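Local coordinates for oxidoreductase (Azotobacter vinelandii, PDB 7D5M), which binds NAD+ and, as a homologue of inositol dehydrogenase in the Gfo/Idh/MocA family, probably oxidises or reduces a sugar or polyol, at residues 151-156 and 280-285; 302-305 and 309-312; 142-147 and 267-272; 159-164 and 292-297; 334-339 and 359-364. All blocks are in the same frame, centred on the assembly; numbering follows the deposited sequence.

Contact 1. Residues 151-156 and 280-285; sequences EQARAM and ASLEWW
In the C-terminal alpha/beta domain of this Gfo/Idh/MocA-type oxidoreductase, helix 148-158 lies against one face of the large mixed sheet, and Ala153 meets Leu282 of strand 280-285 where the two layers come together. The methyl CB of Ala153 faces the strand and sits 3.7 Å from CD2 of Leu282, with CD1 of the same leucine a little farther off at 4.0 Å, so both branches of the fork bear on one small side chain. Leu282 presents them with CG between its own backbone N and carbonyl carbon (chi1 55°). One turn along the helix, the sulfur of Met156 lies farther from Leu282 CD2, SD to CD2 being 4.5 Å. That sulfur also accepts a weak hydrogen bond from Gln152, whose other amide atom, OE1, takes the backbone N-H of His312. On the side of the helix turned from the strand, Arg154 grips Glu151 side-on, NE to OE1 and NH2 to OE2, both at 2.8 Å, and the carboxylate lies at the guanidinium edge. Met217 of helix 202-217 also packs on Ala153. This wholly apolar contact between the two segments is an instance of helix-on-sheet packing in a two-layer alpha/beta domain.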
# COMPACT_ATOMS: atom_id res chain seq x y z
N GLU A 151 -1.43 -19.11 -12.58
CA GLU A 151 -2.00 -20.48 -12.49
C GLU A 151 -2.97 -20.55 -11.30
O GLU A 151 -4.03 -21.18 -11.43
CB GLU A 151 -0.90 -21.53 -12.39
CG GLU A 151 -1.37 -22.88 -11.91
CD GLU A 151 -2.38 -23.58 -12.80
OE1 GLU A 151 -2.51 -23.21 -13.98
OE2 GLU A 151 -3.02 -24.53 -12.31
N GLN A 152 -2.63 -19.92 -10.17
CA GLN A 152 -3.55 -19.86 -9.00
C GLN A 152 -4.88 -19.23 -9.44
O GLN A 152 -5.95 -19.76 -9.09
CB GLN A 152 -2.94 -19.07 -7.84
CG GLN A 152 -3.92 -18.83 -6.69
CD GLN A 152 -4.29 -20.10 -5.95
OE1 GLN A 152 -3.58 -21.10 -6.01
NE2 GLN A 152 -5.39 -20.05 -5.21
N ALA A 153 -4.82 -18.09 -10.13
CA ALA A 153 -6.02 -17.36 -10.60
C ALA A 153 -6.82 -18.26 -11.55
O ALA A 153 -8.04 -18.37 -11.39
CB ALA A 153 -5.61 -16.06 -11.26
N ARG A 154 -6.15 -18.91 -12.50
CA ARG A 154 -6.83 -19.83 -13.45
C ARG A 154 -7.62 -20.87 -12.66
O ARG A 154 -8.80 -21.11 -12.98
CB ARG A 154 -5.83 -20.56 -14.35
CG ARG A 154 -6.49 -21.48 -15.37
CD ARG A 154 -5.55 -22.53 -15.89
NE ARG A 154 -5.21 -23.47 -14.82
CZ ARG A 154 -6.02 -24.38 -14.29
NH1 ARG A 154 -7.27 -24.52 -14.72
NH2 ARG A 154 -5.58 -25.15 -13.32
N ALA A 155 -6.96 -21.51 -11.69
CA ALA A 155 -7.52 -22.64 -10.92
C ALA A 155 -8.70 -22.15 -10.08
O ALA A 155 -9.71 -22.88 -9.97
CB ALA A 155 -6.45 -23.27 -10.07
N MET A 156 -8.58 -20.95 -9.48
CA MET A 156 -9.67 -20.40 -8.63
C MET A 156 -10.91 -20.16 -9.49
O MET A 156 -12.03 -20.47 -9.05
CB MET A 156 -9.23 -19.09 -7.96
CG MET A 156 -8.19 -19.29 -6.90
SD MET A 156 -7.49 -17.71 -6.42
CE MET A 156 -8.84 -17.03 -5.46
N ALA A 280 -16.93 -12.68 -6.25
CA ALA A 280 -15.60 -12.23 -5.81
C ALA A 280 -14.81 -11.72 -7.01
O ALA A 280 -15.16 -12.07 -8.14
CB ALA A 280 -14.88 -13.37 -5.12
N SER A 281 -13.76 -10.94 -6.74
CA SER A 281 -12.77 -10.50 -7.74
C SER A 281 -11.38 -11.01 -7.36
O SER A 281 -11.13 -11.27 -6.18
CB SER A 281 -12.76 -9.00 -7.88
OG SER A 281 -14.03 -8.52 -8.30
N LEU A 282 -10.52 -11.18 -8.35
CA LEU A 282 -9.07 -11.29 -8.08
C LEU A 282 -8.36 -10.22 -8.89
O LEU A 282 -8.89 -9.78 -9.93
CB LEU A 282 -8.56 -12.71 -8.35
CG LEU A 282 -8.81 -13.32 -9.71
CD1 LEU A 282 -7.82 -12.79 -10.74
CD2 LEU A 282 -8.71 -14.84 -9.62
N GLU A 283 -7.19 -9.81 -8.43
CA GLU A 283 -6.41 -8.76 -9.14
C GLU A 283 -4.92 -9.00 -8.94
O GLU A 283 -4.49 -9.24 -7.81
CB GLU A 283 -6.82 -7.36 -8.69
CG GLU A 283 -6.13 -6.27 -9.49
CD GLU A 283 -6.63 -4.86 -9.22
OE1 GLU A 283 -7.78 -4.72 -8.78
OE2 GLU A 283 -5.86 -3.90 -9.46
N TRP A 284 -4.18 -8.89 -10.04
CA TRP A 284 -2.72 -9.14 -10.08
C TRP A 284 -2.05 -7.96 -10.76
O TRP A 284 -2.61 -7.44 -11.73
CB TRP A 284 -2.44 -10.45 -10.81
CG TRP A 284 -1.00 -10.86 -10.82
CD1 TRP A 284 -0.34 -11.55 -9.85
CD2 TRP A 284 -0.05 -10.64 -11.88
NE1 TRP A 284 0.97 -11.75 -10.22
CE2 TRP A 284 1.17 -11.23 -11.46
CE3 TRP A 284 -0.08 -9.99 -13.12
CZ2 TRP A 284 2.33 -11.18 -12.24
CZ3 TRP A 284 1.06 -9.96 -13.89
CH2 TRP A 284 2.25 -10.56 -13.47
N TRP A 285 -0.88 -7.58 -10.26
CA TRP A 285 -0.10 -6.40 -10.68
C TRP A 285 1.35 -6.86 -10.90
O TRP A 285 1.93 -7.42 -9.96
CB TRP A 285 -0.22 -5.33 -9.60
CG TRP A 285 0.59 -4.10 -9.81
CD1 TRP A 285 1.12 -3.63 -10.98
CD2 TRP A 285 0.91 -3.13 -8.80
NE1 TRP A 285 1.76 -2.44 -10.76
CE2 TRP A 285 1.65 -2.10 -9.44
CE3 TRP A 285 0.64 -3.02 -7.44
CZ2 TRP A 285 2.14 -1.00 -8.74
CZ3 TRP A 285 1.12 -1.94 -6.75
CH2 TRP A 285 1.86 -0.94 -7.39

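Contact 2. Residues 302-305 and 309-312; sequences QVLE and GYLH
Tyr310 reaches back from the loop that follows strand 301-305 to the end of that strand, an outer strand of the mixed sheet within its own chain. Its hydroxyl accepts the backbone N-H of Glu305, N to OH 3.0 Å with an N-H...O angle of 153°, and the donor lies at the ring edge, in the ring plane. CB of Glu305 rests 3.6 Å from Tyr310 OH; the bent chain then carries the carboxylate away, where OE1 hydrogen-bonds with Gln291 NE2. CE1 of Tyr310 touches CD2 of Leu304 at 4.1 Å. A phenylalanine here would keep the ring against Leu304 but would probably deprive Glu305 N of its hydroxyl acceptor, leaving the loop less firmly tied to the strand. Gln302 and Val303 pair with an antiparallel strand of a neighbouring subunit, so the sheet continues across that interface. Leu311 follows on the loop with CG beside its backbone N (chi1 -62°), which brings its CD1 to 3.4 Å from the carbonyl O of Glu305.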
# COMPACT_ATOMS: atom_id res chain seq x y z
N GLN A 302 -8.57 -10.39 0.91
CA GLN A 302 -7.45 -11.29 1.20
C GLN A 302 -6.33 -11.00 0.20
O GLN A 302 -6.60 -10.49 -0.90
CB GLN A 302 -7.88 -12.75 1.09
CG GLN A 302 -8.89 -13.18 2.16
CD GLN A 302 -9.34 -14.61 1.97
OE1 GLN A 302 -8.70 -15.55 2.45
NE2 GLN A 302 -10.43 -14.79 1.24
N VAL A 303 -5.11 -11.35 0.60
CA VAL A 303 -3.95 -11.36 -0.31
C VAL A 303 -3.37 -12.77 -0.30
O VAL A 303 -3.02 -13.27 0.78
CB VAL A 303 -2.91 -10.30 0.10
CG1 VAL A 303 -1.64 -10.42 -0.73
CG2 VAL A 303 -3.47 -8.90 -0.01
N LEU A 304 -3.30 -13.40 -1.46
CA LEU A 304 -2.69 -14.74 -1.60
C LEU A 304 -1.22 -14.54 -1.93
O LEU A 304 -0.92 -13.69 -2.79
CB LEU A 304 -3.38 -15.53 -2.71
CG LEU A 304 -4.91 -15.56 -2.68
CD1 LEU A 304 -5.43 -16.54 -3.71
CD2 LEU A 304 -5.44 -15.91 -1.31
N GLU A 305 -0.35 -15.30 -1.28
CA GLU A 305 1.12 -15.17 -1.39
C GLU A 305 1.69 -16.38 -2.13
O GLU A 305 1.30 -17.52 -1.80
CB GLU A 305 1.75 -15.07 -0.00
CG GLU A 305 1.56 -13.70 0.62
CD GLU A 305 2.65 -12.68 0.32
OE1 GLU A 305 3.65 -13.04 -0.33
OE2 GLU A 305 2.48 -11.51 0.75
N GLY A 309 0.87 -22.90 1.35
CA GLY A 309 0.23 -24.23 1.27
C GLY A 309 -1.25 -24.18 0.90
O GLY A 309 -1.78 -25.21 0.45
N TYR A 310 -1.92 -23.04 1.06
CA TYR A 310 -3.35 -22.85 0.69
C TYR A 310 -3.52 -22.67 -0.82
O TYR A 310 -4.67 -22.64 -1.27
CB TYR A 310 -3.97 -21.68 1.46
CG TYR A 310 -3.24 -20.36 1.37
CD1 TYR A 310 -3.19 -19.64 0.19
CD2 TYR A 310 -2.63 -19.82 2.49
CE1 TYR A 310 -2.51 -18.44 0.10
CE2 TYR A 310 -1.96 -18.60 2.43
CZ TYR A 310 -1.91 -17.91 1.23
OH TYR A 310 -1.26 -16.72 1.16
N LEU A 311 -2.43 -22.55 -1.60
CA LEU A 311 -2.52 -22.38 -3.07
C LEU A 311 -2.88 -23.72 -3.72
O LEU A 311 -2.53 -24.78 -3.16
CB LEU A 311 -1.20 -21.87 -3.66
CG LEU A 311 -0.75 -20.49 -3.18
CD1 LEU A 311 0.62 -20.16 -3.75
CD2 LEU A 311 -1.76 -19.41 -3.55
N HIS A 312 -3.48 -23.66 -4.90
CA HIS A 312 -3.70 -24.84 -5.77
C HIS A 312 -2.35 -25.48 -6.10
O HIS A 312 -1.33 -24.80 -6.24
CB HIS A 312 -4.49 -24.44 -7.02
CG HIS A 312 -5.94 -24.20 -6.78
ND1 HIS A 312 -6.89 -25.20 -6.94
CD2 HIS A 312 -6.61 -23.08 -6.46
CE1 HIS A 312 -8.09 -24.70 -6.71
NE2 HIS A 312 -7.95 -23.39 -6.41

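Contact 3. Residues 142-147 and 267-272; sequences YGYAGH and SMHGQK
The ring of Tyr144 lies under the side-chain amide of Gln271, whose NE2 stands 3.2 Å above the ring plane and over its centre. Ring and amide planes are 89° apart, so the amide meets the aromatic face upright, with NE2 nearer than OE1: Gln271 NE2 is 3.4 Å from Tyr144 CG. Gln271 reaches this far because its chain is fully extended, with CG anti to the backbone N (chi1 -175°). Beyond the ring, Tyr144 OH approaches CE1 of His269 at 3.2 Å, in the plane of the imidazole and at its edge. Asp286 probably fixes both partners, since its OD2 accepts from Gln271 NE2 and from His269 ND1. The Tyr144 side chain is about 4 Å from the bound NAD, placing this contact beside the cofactor pocket. The 3-10 turn 143-146, leading from Rossmann strand 138-140 into helix 148-158, is set against Gln271 of strand 271-277 and the loop before it, with His209 of helix 202-217 and Leu329 of helix 329-349 packing on Tyr144.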
# COMPACT_ATOMS: atom_id res chain seq x y z
N TYR A 142 5.32 -14.51 -23.82
CA TYR A 142 4.36 -13.86 -22.89
C TYR A 142 4.83 -14.18 -21.47
O TYR A 142 4.23 -15.02 -20.78
CB TYR A 142 2.94 -14.34 -23.17
CG TYR A 142 2.33 -13.80 -24.44
CD1 TYR A 142 2.11 -12.44 -24.61
CD2 TYR A 142 1.93 -14.66 -25.45
CE1 TYR A 142 1.52 -11.95 -25.77
CE2 TYR A 142 1.34 -14.18 -26.61
CZ TYR A 142 1.12 -12.82 -26.76
OH TYR A 142 0.54 -12.33 -27.90
N GLY A 143 5.94 -13.56 -21.08
CA GLY A 143 6.79 -13.97 -19.95
C GLY A 143 6.04 -13.87 -18.63
O GLY A 143 6.32 -14.67 -17.75
N TYR A 144 5.12 -12.92 -18.51
CA TYR A 144 4.41 -12.66 -17.23
C TYR A 144 3.58 -13.89 -16.86
O TYR A 144 3.29 -14.10 -15.68
CB TYR A 144 3.56 -11.40 -17.32
CG TYR A 144 4.38 -10.19 -17.68
CD1 TYR A 144 5.18 -9.57 -16.73
CD2 TYR A 144 4.45 -9.74 -18.99
CE1 TYR A 144 5.97 -8.48 -17.06
CE2 TYR A 144 5.25 -8.66 -19.34
CZ TYR A 144 6.01 -8.03 -18.37
OH TYR A 144 6.81 -6.97 -18.68
N ALA A 145 3.22 -14.71 -17.85
CA ALA A 145 2.37 -15.91 -17.66
C ALA A 145 3.15 -17.00 -16.89
O ALA A 145 2.51 -17.98 -16.44
CB ALA A 145 1.89 -16.39 -19.00
N GLY A 146 4.46 -16.84 -16.75
CA GLY A 146 5.32 -17.74 -15.96
C GLY A 146 5.16 -17.56 -14.46
O GLY A 146 5.66 -18.42 -13.70
N HIS A 147 4.56 -16.46 -13.99
CA HIS A 147 4.36 -16.21 -12.54
C HIS A 147 3.34 -17.21 -11.98
O HIS A 147 2.22 -17.30 -12.55
CB HIS A 147 3.97 -14.76 -12.27
CG HIS A 147 5.14 -13.83 -12.31
ND1 HIS A 147 5.26 -12.84 -13.26
CD2 HIS A 147 6.24 -13.75 -11.53
CE1 HIS A 147 6.39 -12.19 -13.06
NE2 HIS A 147 7.00 -12.72 -12.02
N SER A 267 3.94 6.31 -14.27
CA SER A 267 3.74 4.85 -14.10
C SER A 267 5.03 4.11 -14.47
O SER A 267 5.53 4.29 -15.59
CB SER A 267 2.57 4.33 -14.90
OG SER A 267 2.49 2.91 -14.76
N MET A 268 5.50 3.26 -13.58
CA MET A 268 6.73 2.45 -13.75
C MET A 268 6.45 1.25 -14.67
O MET A 268 7.39 0.77 -15.32
CB MET A 268 7.23 1.97 -12.38
CG MET A 268 7.82 3.10 -11.55
SD MET A 268 9.24 3.89 -12.36
CE MET A 268 10.30 2.47 -12.60
N HIS A 269 5.22 0.75 -14.72
CA HIS A 269 4.86 -0.41 -15.58
C HIS A 269 3.35 -0.50 -15.69
O HIS A 269 2.83 -0.40 -16.81
CB HIS A 269 5.48 -1.70 -15.04
CG HIS A 269 6.31 -2.43 -16.04
ND1 HIS A 269 6.14 -3.77 -16.31
CD2 HIS A 269 7.34 -2.01 -16.82
CE1 HIS A 269 7.01 -4.15 -17.22
NE2 HIS A 269 7.76 -3.08 -17.55
N GLY A 270 2.68 -0.69 -14.56
CA GLY A 270 1.21 -0.59 -14.47
C GLY A 270 0.54 -1.68 -15.29
O GLY A 270 -0.44 -1.37 -15.96
N GLN A 271 1.07 -2.90 -15.27
CA GLN A 271 0.36 -4.05 -15.89
C GLN A 271 -0.51 -4.70 -14.80
O GLN A 271 0.04 -5.24 -13.85
CB GLN A 271 1.30 -5.07 -16.51
CG GLN A 271 0.52 -6.15 -17.24
CD GLN A 271 1.34 -7.31 -17.76
OE1 GLN A 271 0.80 -8.20 -18.41
NE2 GLN A 271 2.64 -7.31 -17.48
N LYS A 272 -1.82 -4.62 -14.95
CA LYS A 272 -2.76 -5.17 -13.95
C LYS A 272 -3.86 -5.93 -14.67
O LYS A 272 -4.24 -5.54 -15.80
CB LYS A 272 -3.31 -4.05 -13.07
CG LYS A 272 -2.26 -3.17 -12.39
CD LYS A 272 -2.79 -1.93 -11.66
CE LYS A 272 -1.81 -1.46 -10.60
NZ LYS A 272 -2.10 -0.09 -10.10

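Contact 4. Residues 159-164 and 292-297; sequences DGELGE and LAFEIQ
Glu161 and Leu162 meet the ring of Phe294 in the connection that takes the chain from helix 148-158 into strand 165-173 of the mixed sheet. The walk begins at Gly160, where positive phi (80°) and two bonds back into the last helical turn make a Schellman motif. The same glycine opens a type I beta turn, closed by Gly163 N on Gly160 O at 3.0 Å. At the second position of that turn, the CB of Glu161 points toward strand 291-296 and the chain beyond CG is extended; the Glu161 carboxylate plane stands 83° from the Phe294 ring. Glu161 OE1 lies 3.9 Å from Phe294 CZ, a contact without a hydrogen bond, while OE2 is held by His312 NE2. Leu162 comes next, sending CD2 to the Phe294 ring; its backbone also bonds with Arg279 and Ala280, fastening the turn to the neighbouring hairpin. Gly163, again with positive phi, leads out toward the strand. From helix 148-158, Met156 also packs on Phe294, so the ring joins helix, turn and strand. An alanine in place of Phe294 would probably open a gap between Leu162, Met156 and the strand, and would leave Glu161 without the ring that its carboxylate borders. Phe294 holds CG anti to its backbone N (chi1 177°), carrying the ring out to Leu162, whose CD2 meets the ring edge near its plane, 3.7 Å from CE1.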
# COMPACT_ATOMS: atom_id res chain seq x y z
N ASP A 159 -12.68 -23.38 -10.53
CA ASP A 159 -13.34 -24.01 -9.36
C ASP A 159 -14.54 -23.17 -8.89
O ASP A 159 -15.14 -23.53 -7.87
CB ASP A 159 -12.35 -24.20 -8.21
CG ASP A 159 -12.68 -25.33 -7.26
OD1 ASP A 159 -13.56 -26.16 -7.59
OD2 ASP A 159 -12.06 -25.37 -6.18
N GLY A 160 -14.87 -22.07 -9.58
CA GLY A 160 -16.06 -21.24 -9.31
C GLY A 160 -15.89 -20.29 -8.14
O GLY A 160 -16.92 -19.77 -7.64
N GLU A 161 -14.65 -20.01 -7.71
CA GLU A 161 -14.38 -19.21 -6.50
C GLU A 161 -14.84 -17.76 -6.72
O GLU A 161 -15.12 -17.09 -5.72
CB GLU A 161 -12.91 -19.27 -6.08
CG GLU A 161 -12.48 -20.64 -5.61
CD GLU A 161 -11.14 -20.72 -4.90
OE1 GLU A 161 -10.94 -19.91 -3.98
OE2 GLU A 161 -10.33 -21.63 -5.24
N LEU A 162 -14.91 -17.29 -7.97
CA LEU A 162 -15.37 -15.90 -8.29
C LEU A 162 -16.87 -15.88 -8.60
O LEU A 162 -17.40 -14.78 -8.74
CB LEU A 162 -14.59 -15.33 -9.48
CG LEU A 162 -13.07 -15.22 -9.32
CD1 LEU A 162 -12.52 -14.23 -10.32
CD2 LEU A 162 -12.66 -14.83 -7.92
N GLY A 163 -17.54 -17.04 -8.66
CA GLY A 163 -18.90 -17.12 -9.23
C GLY A 163 -18.87 -16.92 -10.73
O GLY A 163 -17.84 -17.23 -11.36
N GLU A 164 -19.96 -16.42 -11.31
CA GLU A 164 -20.02 -16.23 -12.78
C GLU A 164 -19.21 -14.98 -13.15
O GLU A 164 -19.33 -13.94 -12.47
CB GLU A 164 -21.46 -16.20 -13.30
CG GLU A 164 -22.32 -15.07 -12.77
CD GLU A 164 -23.79 -15.19 -13.17
OE1 GLU A 164 -24.05 -15.39 -14.38
OE2 GLU A 164 -24.66 -15.08 -12.28
N LEU A 292 -1.52 -11.91 -4.92
CA LEU A 292 -2.77 -11.91 -5.72
C LEU A 292 -3.91 -11.50 -4.80
O LEU A 292 -4.14 -12.20 -3.78
CB LEU A 292 -2.97 -13.30 -6.31
CG LEU A 292 -4.26 -13.49 -7.12
CD1 LEU A 292 -4.17 -12.76 -8.44
CD2 LEU A 292 -4.53 -14.96 -7.34
N ALA A 293 -4.55 -10.37 -5.09
CA ALA A 293 -5.72 -9.88 -4.33
C ALA A 293 -6.89 -10.82 -4.58
O ALA A 293 -7.11 -11.17 -5.75
CB ALA A 293 -6.09 -8.47 -4.72
N PHE A 294 -7.59 -11.23 -3.53
CA PHE A 294 -8.79 -12.10 -3.63
C PHE A 294 -9.86 -11.50 -2.74
O PHE A 294 -9.70 -11.47 -1.52
CB PHE A 294 -8.48 -13.55 -3.28
CG PHE A 294 -9.69 -14.46 -3.29
CD1 PHE A 294 -10.60 -14.43 -4.34
CD2 PHE A 294 -9.89 -15.37 -2.27
CE1 PHE A 294 -11.70 -15.28 -4.34
CE2 PHE A 294 -10.98 -16.22 -2.29
CZ PHE A 294 -11.89 -16.17 -3.32
N GLU A 295 -10.92 -10.99 -3.36
CA GLU A 295 -11.86 -10.06 -2.69
C GLU A 295 -13.28 -10.60 -2.85
O GLU A 295 -13.94 -10.30 -3.85
CB GLU A 295 -11.66 -8.66 -3.26
CG GLU A 295 -10.20 -8.24 -3.24
CD GLU A 295 -9.93 -6.80 -3.64
OE1 GLU A 295 -10.74 -6.23 -4.41
OE2 GLU A 295 -8.92 -6.25 -3.15
N ILE A 296 -13.72 -11.38 -1.86
CA ILE A 296 -15.10 -11.94 -1.83
C ILE A 296 -16.03 -10.82 -1.37
O ILE A 296 -15.74 -10.22 -0.30
CB ILE A 296 -15.19 -13.18 -0.92
CG1 ILE A 296 -14.25 -14.30 -1.36
CG2 ILE A 296 -16.63 -13.64 -0.81
CD1 ILE A 296 -14.08 -15.39 -0.32
N GLN A 297 -17.09 -10.54 -2.13
CA GLN A 297 -18.04 -9.48 -1.73
C GLN A 297 -18.60 -9.81 -0.34
O GLN A 297 -19.09 -10.94 -0.14
CB GLN A 297 -19.17 -9.27 -2.74
CG GLN A 297 -20.14 -8.17 -2.30
CD GLN A 297 -19.46 -6.84 -2.07
OE1 GLN A 297 -18.52 -6.47 -2.79
NE2 GLN A 297 -19.95 -6.08 -1.09

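Contact 5. Residues 334-339 and 359-364; sequences SNLYYR and RYPDIH
A water molecule joins the two segments by accepting from Arg339 NE at 2.8 Å and from the backbone N of Arg359 at 3.1 Å. Arg339 reaches it with its chain extended from CG to NE, and Arg339 CD passes 3.2 Å from the carbonyl O of Arg359. At the far end of the guanidinium, Arg339 NH1 donates to Asn335 O at 2.9 Å, one turn back on the same helix; the acceptor O lies in the guanidinium plane, but the N-H comes in from above the carbonyl plane. NH1 also forms a salt bridge with Asp318. Helix 329-349 is thereby joined to the loop leading into helix 363-381, whose N-cap residue is Asp362, bonded through OD1 to Ala365 N. Leu336 crosses the Pro361 ring at about a right angle, with CD1 3.7 Å from CG and CD2 3.8 Å from CD. Nearby, CB of Arg339 approaches CB of Tyr360 at 4.3 Å, and the backbone of Pro361 bonds with Val140 of the Rossmann sheet.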
# COMPACT_ATOMS: atom_id res chain seq x y z
N SER A 334 12.00 -18.14 -16.70
CA SER A 334 12.63 -19.47 -16.48
C SER A 334 11.55 -20.57 -16.47
O SER A 334 11.81 -21.66 -17.01
CB SER A 334 13.45 -19.51 -15.22
OG SER A 334 14.48 -18.53 -15.28
N ASN A 335 10.39 -20.28 -15.89
CA ASN A 335 9.25 -21.22 -15.82
C ASN A 335 8.71 -21.50 -17.23
O ASN A 335 8.35 -22.65 -17.50
CB ASN A 335 8.17 -20.70 -14.87
CG ASN A 335 8.68 -20.66 -13.45
OD1 ASN A 335 9.60 -21.41 -13.11
ND2 ASN A 335 8.10 -19.79 -12.62
N LEU A 336 8.69 -20.52 -18.13
CA LEU A 336 8.29 -20.77 -19.54
C LEU A 336 9.38 -21.58 -20.23
O LEU A 336 9.04 -22.55 -20.93
CB LEU A 336 8.07 -19.46 -20.29
CG LEU A 336 6.93 -18.57 -19.81
CD1 LEU A 336 6.55 -17.63 -20.93
CD2 LEU A 336 5.72 -19.37 -19.33
N TYR A 337 10.64 -21.17 -20.09
CA TYR A 337 11.75 -21.74 -20.90
C TYR A 337 11.96 -23.22 -20.55
O TYR A 337 12.25 -24.00 -21.47
CB TYR A 337 13.02 -20.88 -20.80
CG TYR A 337 13.29 -20.04 -22.03
CD1 TYR A 337 13.90 -20.59 -23.14
CD2 TYR A 337 12.91 -18.70 -22.10
CE1 TYR A 337 14.16 -19.85 -24.27
CE2 TYR A 337 13.17 -17.94 -23.24
CZ TYR A 337 13.79 -18.52 -24.33
OH TYR A 337 14.07 -17.80 -25.47
N TYR A 338 11.81 -23.65 -19.29
CA TYR A 338 12.01 -25.09 -18.99
C TYR A 338 10.85 -25.86 -19.64
O TYR A 338 11.08 -26.98 -20.10
CB TYR A 338 12.20 -25.42 -17.51
CG TYR A 338 10.94 -25.66 -16.73
CD1 TYR A 338 10.18 -26.81 -16.91
CD2 TYR A 338 10.52 -24.75 -15.77
CE1 TYR A 338 9.01 -27.02 -16.21
CE2 TYR A 338 9.35 -24.96 -15.05
CZ TYR A 338 8.60 -26.10 -15.26
OH TYR A 338 7.45 -26.31 -14.56
N ARG A 339 9.65 -25.28 -19.70
CA ARG A 339 8.48 -25.93 -20.35
C ARG A 339 8.74 -26.01 -21.85
O ARG A 339 8.42 -27.06 -22.47
CB ARG A 339 7.19 -25.20 -20.02
CG ARG A 339 6.75 -25.37 -18.57
CD ARG A 339 5.48 -24.58 -18.35
NE ARG A 339 4.80 -24.88 -17.10
CZ ARG A 339 5.19 -24.48 -15.90
NH1 ARG A 339 6.31 -23.78 -15.77
NH2 ARG A 339 4.47 -24.79 -14.84
N ARG A 359 1.51 -26.89 -20.42
CA ARG A 359 0.82 -25.60 -20.70
C ARG A 359 1.89 -24.52 -20.83
O ARG A 359 2.63 -24.28 -19.86
CB ARG A 359 -0.13 -25.23 -19.56
CG ARG A 359 -1.20 -26.27 -19.26
CD ARG A 359 -2.39 -26.19 -20.21
NE ARG A 359 -3.32 -27.29 -19.95
CZ ARG A 359 -3.20 -28.53 -20.43
NH1 ARG A 359 -2.18 -28.85 -21.21
NH2 ARG A 359 -4.10 -29.44 -20.13
N TYR A 360 1.95 -23.86 -21.98
CA TYR A 360 2.86 -22.72 -22.19
C TYR A 360 2.32 -21.87 -23.33
O TYR A 360 1.54 -22.35 -24.16
CB TYR A 360 4.29 -23.22 -22.45
CG TYR A 360 4.38 -24.21 -23.59
CD1 TYR A 360 4.57 -23.78 -24.89
CD2 TYR A 360 4.24 -25.56 -23.36
CE1 TYR A 360 4.63 -24.68 -25.95
CE2 TYR A 360 4.29 -26.47 -24.41
CZ TYR A 360 4.50 -26.03 -25.70
OH TYR A 360 4.56 -26.94 -26.71
N PRO A 361 2.73 -20.59 -23.40
CA PRO A 361 2.35 -19.73 -24.51
C PRO A 361 3.00 -20.26 -25.80
O PRO A 361 4.20 -20.37 -25.87
CB PRO A 361 2.87 -18.33 -24.16
CG PRO A 361 3.47 -18.45 -22.77
CD PRO A 361 3.58 -19.91 -22.41
N ASP A 362 2.16 -20.60 -26.77
CA ASP A 362 2.57 -21.39 -27.95
C ASP A 362 2.16 -20.66 -29.23
O ASP A 362 1.77 -19.48 -29.18
CB ASP A 362 1.97 -22.80 -27.87
CG ASP A 362 0.46 -22.84 -27.83
OD1 ASP A 362 -0.18 -21.77 -28.02
OD2 ASP A 362 -0.08 -23.93 -27.59
N ILE A 363 2.26 -21.35 -30.35
CA ILE A 363 1.93 -20.80 -31.69
C ILE A 363 0.51 -20.23 -31.66
O ILE A 363 0.28 -19.15 -32.24
CB ILE A 363 2.13 -21.88 -32.78
CG1 ILE A 363 2.00 -21.29 -34.18
CG2 ILE A 363 1.18 -23.05 -32.57
CD1 ILE A 363 3.05 -20.26 -34.53
N HIS A 364 -0.42 -20.92 -31.00
CA HIS A 364 -1.86 -20.54 -30.97
C HIS A 364 -2.03 -19.23 -30.20
O HIS A 364 -2.79 -18.37 -30.65
CB HIS A 364 -2.71 -21.67 -30.36
CG HIS A 364 -2.52 -22.98 -31.05
ND1 HIS A 364 -2.97 -23.20 -32.33
CD2 HIS A 364 -1.92 -24.12 -30.64
CE1 HIS A 364 -2.67 -24.44 -32.68
NE2 HIS A 364 -2.02 -25.02 -31.67
O HOH W 1 2.98 -26.94 -17.68

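From the N terminus, segment 142-147, with its 3-10 turn, leaves the Rossmann sheet and leads into helix 148-158 and the turn 159-164. These three consecutive pieces are the first halves of contacts 3, 1 and 4, and each loop closes more than a hundred residues later, on strands 271-277, 280-285 and 291-296 in the same order, so the three contacts cross one another. Contact 2 closes a short local loop after strand 301-305, the next strand of the sheet, and Gln152 and Met156 join it to contact 1. Contact 5 follows, linking two C-terminal helical elements; Asn335 bonds to Gly146, joining it to contact 3 beside the Rossmann domain.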